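PDB 1FBN: MJ fibrillarin homologue from Methanocaldococcus jannaschii, which probably transfers methyl groups from S-adenosyl-L-methionine to ribose 2'-hydroxyls of rRNA and tRNA, at positions selected by a guide RNA. Local coordinates for residues 70-75 with 93-98; 166-171 with 225-230; 25-30 with 50-55. All blocks are in the same frame, centred on the assembly; numbering follows the deposited sequence.

Contacts 1 and 3 touch each other, their centres 13 Å apart. Asp-94, on helix 87-95 of contact 1, reaches the N-terminal sheet of contact 3 with OD2, 3.0 Å from Arg-50 NH2 in a salt bridge and 2.9 Å from Thr-27 OG1 in a probable hydrogen bond. Both contacts lie near the predicted S-adenosyl-L-methionine site: the side chain of Thr-88 is about 5 Å from that of Trp-52 and about 7 Å from that of Ile-72. Contact 2, at strand 220-227 of the methyltransferase sheet, lies away from that site, on the opposite side of the chain's centre from contact 3; its centre is 18 Å from contact 1's and 28 Å from contact 3's.

Contact 1 of 3, residues 70-75 with 93-98; sequences MPIKRD and ADIADK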
loop_
_atom_site.group_PDB
_atom_site.type_symbol
_atom_site.label_atom_id
_atom_site.label_comp_id
_atom_site.label_asym_id
_atom_site.label_seq_id
_atom_site.Cartn_x
_atom_site.Cartn_y
_atom_site.Cartn_z
HETATM N N MSE A 70 5.431 6.743 -6.833
HETATM C CA MSE A 70 4.522 6.650 -5.691
HETATM C C MSE A 70 3.349 7.577 -5.995
HETATM O O MSE A 70 3.422 8.788 -5.775
HETATM C CB MSE A 70 5.229 7.055 -4.391
HETATM C CG MSE A 70 4.309 7.119 -3.175
HETATM SE SE MSE A 70 3.370 5.611 -2.901
HETATM C CE MSE A 70 3.002 5.798 -1.167
ATOM N N PRO A 71 2.261 7.014 -6.547
ATOM C CA PRO A 71 1.037 7.729 -6.923
ATOM C C PRO A 71 0.108 8.206 -5.800
ATOM O O PRO A 71 -0.749 9.057 -6.033
ATOM C CB PRO A 71 0.346 6.733 -7.848
ATOM C CG PRO A 71 0.706 5.421 -7.237
ATOM C CD PRO A 71 2.173 5.592 -6.931
ATOM N N ILE A 72 0.262 7.664 -4.597
ATOM C CA ILE A 72 -0.583 8.067 -3.479
ATOM C C ILE A 72 -0.204 9.470 -3.015
ATOM O O ILE A 72 0.900 9.692 -2.525
ATOM C CB ILE A 72 -0.484 7.065 -2.302
ATOM C CG1 ILE A 72 -0.984 5.688 -2.754
ATOM C CG2 ILE A 72 -1.290 7.569 -1.097
ATOM C CD1 ILE A 72 -0.829 4.590 -1.721
ATOM N N LYS A 73 -1.129 10.409 -3.192
ATOM C CA LYS A 73 -0.926 11.805 -2.809
ATOM C C LYS A 73 -1.822 12.177 -1.620
ATOM O O LYS A 73 -2.582 11.344 -1.124
ATOM C CB LYS A 73 -1.244 12.717 -3.999
ATOM C CG LYS A 73 -0.515 12.371 -5.291
ATOM C CD LYS A 73 0.973 12.657 -5.208
ATOM C CE LYS A 73 1.647 12.466 -6.561
ATOM N NZ LYS A 73 3.069 12.910 -6.544
ATOM N N ARG A 74 -1.752 13.438 -1.191
ATOM C CA ARG A 74 -2.544 13.925 -0.059
ATOM C C ARG A 74 -4.046 13.841 -0.267
ATOM O O ARG A 74 -4.783 13.510 0.660
ATOM C CB ARG A 74 -2.182 15.372 0.292
ATOM C CG ARG A 74 -0.821 15.549 0.928
ATOM C CD ARG A 74 -0.495 17.022 1.114
ATOM N NE ARG A 74 -0.589 17.460 2.505
ATOM C CZ ARG A 74 -1.588 18.183 3.000
ATOM N NH1 ARG A 74 -2.594 18.552 2.219
ATOM N NH2 ARG A 74 -1.578 18.555 4.274
ATOM N N ASP A 75 -4.499 14.148 -1.478
ATOM C CA ASP A 75 -5.926 14.128 -1.789
ATOM C C ASP A 75 -6.389 12.883 -2.552
ATOM O O ASP A 75 -7.487 12.862 -3.111
ATOM C CB ASP A 75 -6.298 15.393 -2.574
ATOM C CG ASP A 75 -5.603 15.472 -3.927
ATOM O OD1 ASP A 75 -4.577 14.782 -4.135
ATOM O OD2 ASP A 75 -6.090 16.230 -4.792
ATOM N N ALA A 93 -3.075 6.420 5.329
ATOM C CA ALA A 93 -4.038 7.412 5.809
ATOM C C ALA A 93 -3.324 8.708 6.195
ATOM O O ALA A 93 -3.876 9.800 6.051
ATOM C CB ALA A 93 -4.809 6.861 6.993
ATOM N N ASP A 94 -2.101 8.578 6.704
ATOM C CA ASP A 94 -1.293 9.737 7.075
ATOM C C ASP A 94 -0.939 10.520 5.817
ATOM O O ASP A 94 -1.019 11.745 5.800
ATOM C CB ASP A 94 0.008 9.299 7.752
ATOM C CG ASP A 94 -0.187 8.871 9.190
ATOM O OD1 ASP A 94 -1.277 9.093 9.759
ATOM O OD2 ASP A 94 0.770 8.316 9.764
ATOM N N ILE A 95 -0.529 9.799 4.774
ATOM C CA ILE A 95 -0.149 10.399 3.497
ATOM C C ILE A 95 -1.342 11.105 2.858
ATOM O O ILE A 95 -1.285 12.298 2.566
ATOM C CB ILE A 95 0.391 9.326 2.514
ATOM C CG1 ILE A 95 1.599 8.617 3.129
ATOM C CG2 ILE A 95 0.775 9.965 1.181
ATOM C CD1 ILE A 95 1.939 7.303 2.463
ATOM N N ALA A 96 -2.417 10.355 2.642
ATOM C CA ALA A 96 -3.629 10.893 2.040
ATOM C C ALA A 96 -4.552 11.513 3.101
ATOM O O ALA A 96 -5.715 11.124 3.243
ATOM C CB ALA A 96 -4.344 9.803 1.273
ATOM N N ASP A 97 -4.024 12.495 3.829
ATOM C CA ASP A 97 -4.771 13.170 4.886
ATOM C C ASP A 97 -5.942 14.003 4.367
ATOM O O ASP A 97 -6.867 14.313 5.118
ATOM C CB ASP A 97 -3.834 14.017 5.757
ATOM C CG ASP A 97 -3.134 15.130 4.981
ATOM O OD1 ASP A 97 -2.612 14.873 3.876
ATOM O OD2 ASP A 97 -3.092 16.267 5.497
ATOM N N LYS A 98 -5.895 14.358 3.084
ATOM C CA LYS A 98 -6.960 15.127 2.440
ATOM C C LYS A 98 -7.766 14.194 1.523
ATOM O O LYS A 98 -8.577 14.649 0.711
ATOM C CB LYS A 98 -6.371 16.268 1.606
ATOM C CG LYS A 98 -5.468 17.243 2.349
ATOM C CD LYS A 98 -6.242 18.187 3.255
ATOM C CE LYS A 98 -6.516 17.572 4.619
ATOM N NZ LYS A 98 -7.339 18.467 5.484
#
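Arg-74 and Ala-96 bring the two backbones together, CA to CA 3.8 Å, where the chain has just left helix 87-95 through an inverse gamma turn centred on Ala-96 and runs 24° from the direction of 70-75. One hydrogen bond ties them, Lys-98 N to Arg-74 O (2.8 Å), bent to 136° at the hydrogen. Alanine suits so close an approach, since its small CB can rest 3.4 Å from Lys-73 O. Branched, apolar Ile-72 and Ile-95 suit the buried side. Their CG2 atoms meet at 3.9 Å, the side chains crossing at about a right angle, while Ile-95 CD1 faces CE of the selenomethionine Met-70 tip to tip. Toward the surface, Asp-97 has CG between its backbone N and carbonyl carbon (chi1 62°), which sets the carboxylate over a face of the Arg-74 guanidinium, the two planes nearly perpendicular. The long Arg-74 brings NH2 to 3.0 Å from Asp-97 OD2, and the Lys-98 side chain lies beside it, CG 3.2 Å from Arg-74 NH1. Because no N-H points at OD2, the pair attracts by charge alone, a tie less dependent on orientation than the backbone bond beside it.

Contact 2 of 3, residues 166-171 with 225-230; sequences WFLKKG and GIWEGK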
loop_
_atom_site.group_PDB
_atom_site.type_symbol
_atom_site.label_atom_id
_atom_site.label_comp_id
_atom_site.label_asym_id
_atom_site.label_seq_id
_atom_site.Cartn_x
_atom_site.Cartn_y
_atom_site.Cartn_z
ATOM N N TRP A 166 -13.884 -1.673 -12.364
ATOM C CA TRP A 166 -14.956 -1.091 -11.577
ATOM C C TRP A 166 -14.677 0.275 -10.964
ATOM O O TRP A 166 -15.486 1.190 -11.113
ATOM C CB TRP A 166 -15.369 -2.050 -10.456
ATOM C CG TRP A 166 -16.303 -3.121 -10.899
ATOM C CD1 TRP A 166 -15.971 -4.363 -11.356
ATOM C CD2 TRP A 166 -17.737 -3.041 -10.954
ATOM N NE1 TRP A 166 -17.106 -5.061 -11.697
ATOM C CE2 TRP A 166 -18.204 -4.274 -11.463
ATOM C CE3 TRP A 166 -18.671 -2.046 -10.627
ATOM C CZ2 TRP A 166 -19.566 -4.541 -11.655
ATOM C CZ3 TRP A 166 -20.026 -2.311 -10.817
ATOM C CH2 TRP A 166 -20.458 -3.550 -11.327
ATOM N N PHE A 167 -13.514 0.423 -10.329
ATOM C CA PHE A 167 -13.184 1.653 -9.612
ATOM C C PHE A 167 -12.020 2.548 -10.034
ATOM O O PHE A 167 -12.009 3.730 -9.689
ATOM C CB PHE A 167 -12.998 1.314 -8.130
ATOM C CG PHE A 167 -14.074 0.434 -7.575
ATOM C CD1 PHE A 167 -15.369 0.908 -7.427
ATOM C CD2 PHE A 167 -13.801 -0.881 -7.231
ATOM C CE1 PHE A 167 -16.382 0.080 -6.946
ATOM C CE2 PHE A 167 -14.804 -1.716 -6.749
ATOM C CZ PHE A 167 -16.097 -1.235 -6.607
ATOM N N LEU A 168 -11.047 2.018 -10.765
ATOM C CA LEU A 168 -9.892 2.829 -11.127
ATOM C C LEU A 168 -10.064 3.807 -12.288
ATOM O O LEU A 168 -10.430 3.422 -13.400
ATOM C CB LEU A 168 -8.669 1.936 -11.339
ATOM C CG LEU A 168 -7.297 2.610 -11.306
ATOM C CD1 LEU A 168 -7.144 3.455 -10.046
ATOM C CD2 LEU A 168 -6.226 1.541 -11.366
ATOM N N LYS A 169 -9.791 5.081 -12.008
ATOM C CA LYS A 169 -9.878 6.146 -13.003
ATOM C C LYS A 169 -8.860 5.865 -14.092
ATOM O O LYS A 169 -7.832 5.244 -13.827
ATOM C CB LYS A 169 -9.518 7.496 -12.373
ATOM C CG LYS A 169 -10.449 7.980 -11.282
ATOM C CD LYS A 169 -9.967 9.307 -10.735
ATOM C CE LYS A 169 -10.924 9.860 -9.704
ATOM N NZ LYS A 169 -10.397 11.127 -9.135
ATOM N N LYS A 170 -9.141 6.316 -15.313
ATOM C CA LYS A 170 -8.200 6.131 -16.420
ATOM C C LYS A 170 -7.020 7.047 -16.097
ATOM O O LYS A 170 -7.208 8.222 -15.787
ATOM C CB LYS A 170 -8.835 6.526 -17.758
ATOM C CG LYS A 170 -8.014 6.104 -18.972
ATOM C CD LYS A 170 -7.591 7.287 -19.841
ATOM C CE LYS A 170 -8.780 7.938 -20.540
ATOM N NZ LYS A 170 -8.355 9.028 -21.466
ATOM N N GLY A 171 -5.809 6.505 -16.147
ATOM C CA GLY A 171 -4.641 7.298 -15.806
ATOM C C GLY A 171 -4.276 7.069 -14.344
ATOM O O GLY A 171 -3.217 7.490 -13.888
ATOM N N GLY A 225 1.514 0.111 -11.941
ATOM C CA GLY A 225 1.127 0.314 -13.323
ATOM C C GLY A 225 0.046 1.360 -13.484
ATOM O O GLY A 225 -0.732 1.603 -12.558
ATOM N N ILE A 226 0.038 2.021 -14.638
ATOM C CA ILE A 226 -0.971 3.037 -14.936
ATOM C C ILE A 226 -2.122 2.348 -15.657
ATOM O O ILE A 226 -1.901 1.582 -16.596
ATOM C CB ILE A 226 -0.424 4.167 -15.837
ATOM C CG1 ILE A 226 0.767 4.839 -15.165
ATOM C CG2 ILE A 226 -1.511 5.207 -16.097
ATOM C CD1 ILE A 226 1.207 6.137 -15.829
ATOM N N TRP A 227 -3.340 2.604 -15.190
ATOM C CA TRP A 227 -4.536 2.012 -15.774
ATOM C C TRP A 227 -4.931 2.713 -17.067
ATOM O O TRP A 227 -5.399 3.851 -17.050
ATOM C CB TRP A 227 -5.683 2.078 -14.772
ATOM C CG TRP A 227 -6.963 1.462 -15.252
ATOM C CD1 TRP A 227 -8.164 2.091 -15.402
ATOM C CD2 TRP A 227 -7.183 0.086 -15.604
ATOM N NE1 TRP A 227 -9.121 1.196 -15.821
ATOM C CE2 TRP A 227 -8.547 -0.040 -15.953
ATOM C CE3 TRP A 227 -6.363 -1.051 -15.655
ATOM C CZ2 TRP A 227 -9.109 -1.260 -16.348
ATOM C CZ3 TRP A 227 -6.924 -2.263 -16.047
ATOM C CH2 TRP A 227 -8.284 -2.356 -16.388
ATOM N N GLU A 228 -4.734 2.022 -18.186
ATOM C CA GLU A 228 -5.061 2.562 -19.501
ATOM C C GLU A 228 -6.547 2.354 -19.784
ATOM O O GLU A 228 -7.246 3.281 -20.190
ATOM C CB GLU A 228 -4.231 1.862 -20.588
ATOM C CG GLU A 228 -2.735 1.693 -20.284
ATOM C CD GLU A 228 -1.953 2.998 -20.309
ATOM O OE1 GLU A 228 -1.532 3.422 -21.408
ATOM O OE2 GLU A 228 -1.741 3.589 -19.229
ATOM N N GLY A 229 -7.019 1.129 -19.560
ATOM C CA GLY A 229 -8.414 0.798 -19.799
ATOM C C GLY A 229 -8.565 -0.660 -20.188
ATOM O O GLY A 229 -7.642 -1.449 -19.986
ATOM N N LYS A 230 -9.715 -1.021 -20.758
ATOM C CA LYS A 230 -9.980 -2.402 -21.178
ATOM C C LYS A 230 -9.084 -2.860 -22.332
ATOM O O LYS A 230 -9.341 -2.442 -23.483
ATOM C CB LYS A 230 -11.452 -2.582 -21.573
ATOM C CG LYS A 230 -12.415 -2.743 -20.406
ATOM C CD LYS A 230 -12.532 -1.474 -19.581
ATOM C CE LYS A 230 -13.529 -1.656 -18.456
ATOM N NZ LYS A 230 -14.876 -2.033 -18.967
ATOM O OXT LYS A 230 -8.141 -3.642 -22.071
#
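Leu-168 and Trp-227 form the tight part of this contact. Each has CG anti to its backbone N (chi1 -162° and -178°), and the two side chains, set at a slant to one another, bring Leu-168 CD2 to 3.5 Å from Trp-227 CB, with Leu-168 CB over one face of the indole. Two backbone oxygens gather at CD1 of the indole: Leu-168 O lies 3.3 Å from Trp-227 CD1, and Lys-169 O comes up to the ring edge near its plane. A branched leucine and a broad indole suit this buried place because together they offer much apolar surface. One backbone bond fixes the pairing, Gly-171 N to Trp-227 O (2.8 Å), almost straight at 174° and in the carbonyl plane. Gly-171 has a positive phi, a backbone shape that suits glycine, at the corner the chain turns here.

The outer side is looser. Lys-170 rests its CG 3.2 Å from Glu-228 O while its chain leads off toward solvent, Ile-226 CG2 lies against Gly-171 O, and the terminal residues Gly-229 and Lys-230 are poorly ordered, although Gly-229 N still lies over the other face of the Trp-227 ring.

In the Rossmann-like methyltransferase sheet, strand 220-227 runs antiparallel to its neighbours 172-179 and 205-212. Trp-227 packs against Ala-164 and Lys-165 of helix 156-167 and meets the Phe-205 ring, whereas Leu-168 reaches Val-144 and Ile-147 of strand 144-149.

Contact 3 of 3, residues 25-30 with 50-55; sequences IATKSI and RIWNPN
Ile-25 CG1 sits between its backbone N and carbonyl carbon (chi1 60°), and Trp-52 CG is anti to its own N (chi1 -160°), placing Ile-25 CD1 3.7 Å from Trp-52 CE3. The setting is the five-stranded antiparallel N-terminal sheet, in which Thr-27 and Arg-50 form a hydrogen-bonded pair and Ala-26 and Ile-51 a non-hydrogen-bonded one. Arg-50 N gives to Thr-27 O (2.9 Å) and Thr-27 N returns a longer bond to Arg-50 O; Trp-52 N gives to Ile-25 O (2.9 Å). Thr-27 suits its buried place by splitting its branches: the methyl CG2 joins Ile-25 at the indole, 3.8 Å from Trp-52 CE3, while OG1 hydrogen-bonds Asp-94 of helix 87-95. Ser-29 CB packs on Arg-50 CG at 3.8 Å, near the guanidinium plane; two carboxylates, Glu-39 at NH1 and Asp-94 at NH2, meet the buried charge, and NH2 also bonds Ser-90 OG. On the other face Ala-26, small enough for CB to sit close to Arg-50 O, touches Ile-51 CD1. Helices 58-64 and 87-95 cover the tryptophan, whose ring stacks on His-91. One water joins the two segments, accepting from Ile-25 N at 3.2 Å and donating to Trp-52 O at 2.9 Å.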
loop_
_atom_site.group_PDB
_atom_site.type_symbol
_atom_site.label_atom_id
_atom_site.label_comp_id
_atom_site.label_asym_id
_atom_site.label_seq_id
_atom_site.Cartn_x
_atom_site.Cartn_y
_atom_site.Cartn_z
ATOM N N ILE A 25 12.329 5.945 6.748
ATOM C CA ILE A 25 11.232 6.780 6.259
ATOM C C ILE A 25 10.119 6.868 7.289
ATOM O O ILE A 25 10.011 6.024 8.176
ATOM C CB ILE A 25 10.625 6.272 4.926
ATOM C CG1 ILE A 25 10.062 4.860 5.099
ATOM C CG2 ILE A 25 11.654 6.373 3.790
ATOM C CD1 ILE A 25 9.314 4.360 3.874
ATOM N N ALA A 26 9.271 7.879 7.144
ATOM C CA ALA A 26 8.176 8.079 8.079
ATOM C C ALA A 26 7.032 8.861 7.451
ATOM O O ALA A 26 7.147 9.379 6.338
ATOM C CB ALA A 26 8.689 8.816 9.320
ATOM N N THR A 27 5.903 8.883 8.152
ATOM C CA THR A 27 4.742 9.642 7.712
ATOM C C THR A 27 4.353 10.572 8.865
ATOM O O THR A 27 4.712 10.332 10.026
ATOM C CB THR A 27 3.542 8.737 7.318
ATOM O OG1 THR A 27 3.235 7.839 8.387
ATOM C CG2 THR A 27 3.851 7.942 6.058
ATOM N N LYS A 28 3.692 11.673 8.528
ATOM C CA LYS A 28 3.247 12.641 9.519
ATOM C C LYS A 28 1.896 12.149 10.057
ATOM O O LYS A 28 0.894 12.139 9.338
ATOM C CB LYS A 28 3.118 14.011 8.859
ATOM C CG LYS A 28 2.903 15.156 9.813
ATOM C CD LYS A 28 2.886 16.472 9.059
ATOM C CE LYS A 28 4.238 16.775 8.446
ATOM N NZ LYS A 28 4.225 18.074 7.719
ATOM N N SER A 29 1.893 11.703 11.311
ATOM C CA SER A 29 0.694 11.165 11.962
ATOM C C SER A 29 -0.543 12.071 11.972
ATOM O O SER A 29 -0.444 13.265 12.274
ATOM C CB SER A 29 1.035 10.752 13.399
ATOM O OG SER A 29 -0.095 10.219 14.073
ATOM N N ILE A 30 -1.698 11.502 11.626
ATOM C CA ILE A 30 -2.954 12.256 11.645
ATOM C C ILE A 30 -3.731 12.032 12.957
ATOM O O ILE A 30 -4.808 12.590 13.153
ATOM C CB ILE A 30 -3.870 11.958 10.425
ATOM C CG1 ILE A 30 -4.231 10.474 10.367
ATOM C CG2 ILE A 30 -3.217 12.445 9.140
ATOM C CD1 ILE A 30 -5.304 10.152 9.349
ATOM N N ARG A 50 5.863 9.146 12.351
ATOM C CA ARG A 50 5.852 7.723 12.664
ATOM C C ARG A 50 6.811 6.953 11.774
ATOM O O ARG A 50 6.638 6.917 10.555
ATOM C CB ARG A 50 4.445 7.142 12.500
ATOM C CG ARG A 50 3.393 7.757 13.393
ATOM C CD ARG A 50 2.206 6.820 13.521
ATOM N NE ARG A 50 1.542 6.629 12.243
ATOM C CZ ARG A 50 1.173 5.455 11.739
ATOM N NH1 ARG A 50 1.393 4.321 12.394
ATOM N NH2 ARG A 50 0.573 5.422 10.561
ATOM N N ILE A 51 7.820 6.336 12.384
ATOM C CA ILE A 51 8.799 5.550 11.642
ATOM C C ILE A 51 8.071 4.381 10.982
ATOM O O ILE A 51 7.453 3.556 11.654
ATOM C CB ILE A 51 9.932 5.041 12.568
ATOM C CG1 ILE A 51 10.714 6.229 13.144
ATOM C CG2 ILE A 51 10.859 4.092 11.821
ATOM C CD1 ILE A 51 11.309 7.171 12.109
ATOM N N TRP A 52 8.125 4.363 9.655
ATOM C CA TRP A 52 7.470 3.357 8.817
ATOM C C TRP A 52 8.375 2.135 8.615
ATOM O O TRP A 52 9.211 2.110 7.714
ATOM C CB TRP A 52 7.140 4.021 7.477
ATOM C CG TRP A 52 6.085 3.365 6.641
ATOM C CD1 TRP A 52 5.453 2.173 6.871
ATOM C CD2 TRP A 52 5.555 3.870 5.410
ATOM N NE1 TRP A 52 4.564 1.906 5.852
ATOM C CE2 TRP A 52 4.608 2.932 4.943
ATOM C CE3 TRP A 52 5.794 5.029 4.655
ATOM C CZ2 TRP A 52 3.897 3.115 3.751
ATOM C CZ3 TRP A 52 5.084 5.211 3.468
ATOM C CH2 TRP A 52 4.147 4.257 3.030
ATOM N N ASN A 53 8.170 1.115 9.442
ATOM C CA ASN A 53 8.970 -0.111 9.415
ATOM C C ASN A 53 8.782 -0.999 8.170
ATOM O O ASN A 53 7.712 -1.575 7.966
ATOM C CB ASN A 53 8.686 -0.919 10.692
ATOM C CG ASN A 53 9.709 -2.023 10.948
ATOM O OD1 ASN A 53 10.461 -2.426 10.060
ATOM N ND2 ASN A 53 9.734 -2.517 12.179
ATOM N N PRO A 54 9.836 -1.140 7.340
ATOM C CA PRO A 54 9.801 -1.960 6.122
ATOM C C PRO A 54 9.649 -3.455 6.405
ATOM O O PRO A 54 9.257 -4.220 5.530
ATOM C CB PRO A 54 11.145 -1.648 5.461
ATOM C CG PRO A 54 12.030 -1.322 6.620
ATOM C CD PRO A 54 11.135 -0.457 7.463
ATOM N N ASN A 55 9.985 -3.868 7.624
ATOM C CA ASN A 55 9.860 -5.266 8.027
ATOM C C ASN A 55 8.405 -5.588 8.370
ATOM O O ASN A 55 8.023 -6.754 8.465
ATOM C CB ASN A 55 10.736 -5.552 9.250
ATOM C CG ASN A 55 12.210 -5.408 8.959
ATOM O OD1 ASN A 55 12.802 -6.245 8.280
ATOM N ND2 ASN A 55 12.817 -4.345 9.479
HETATM O O HOH W 1 11.937 3.054 8.017
#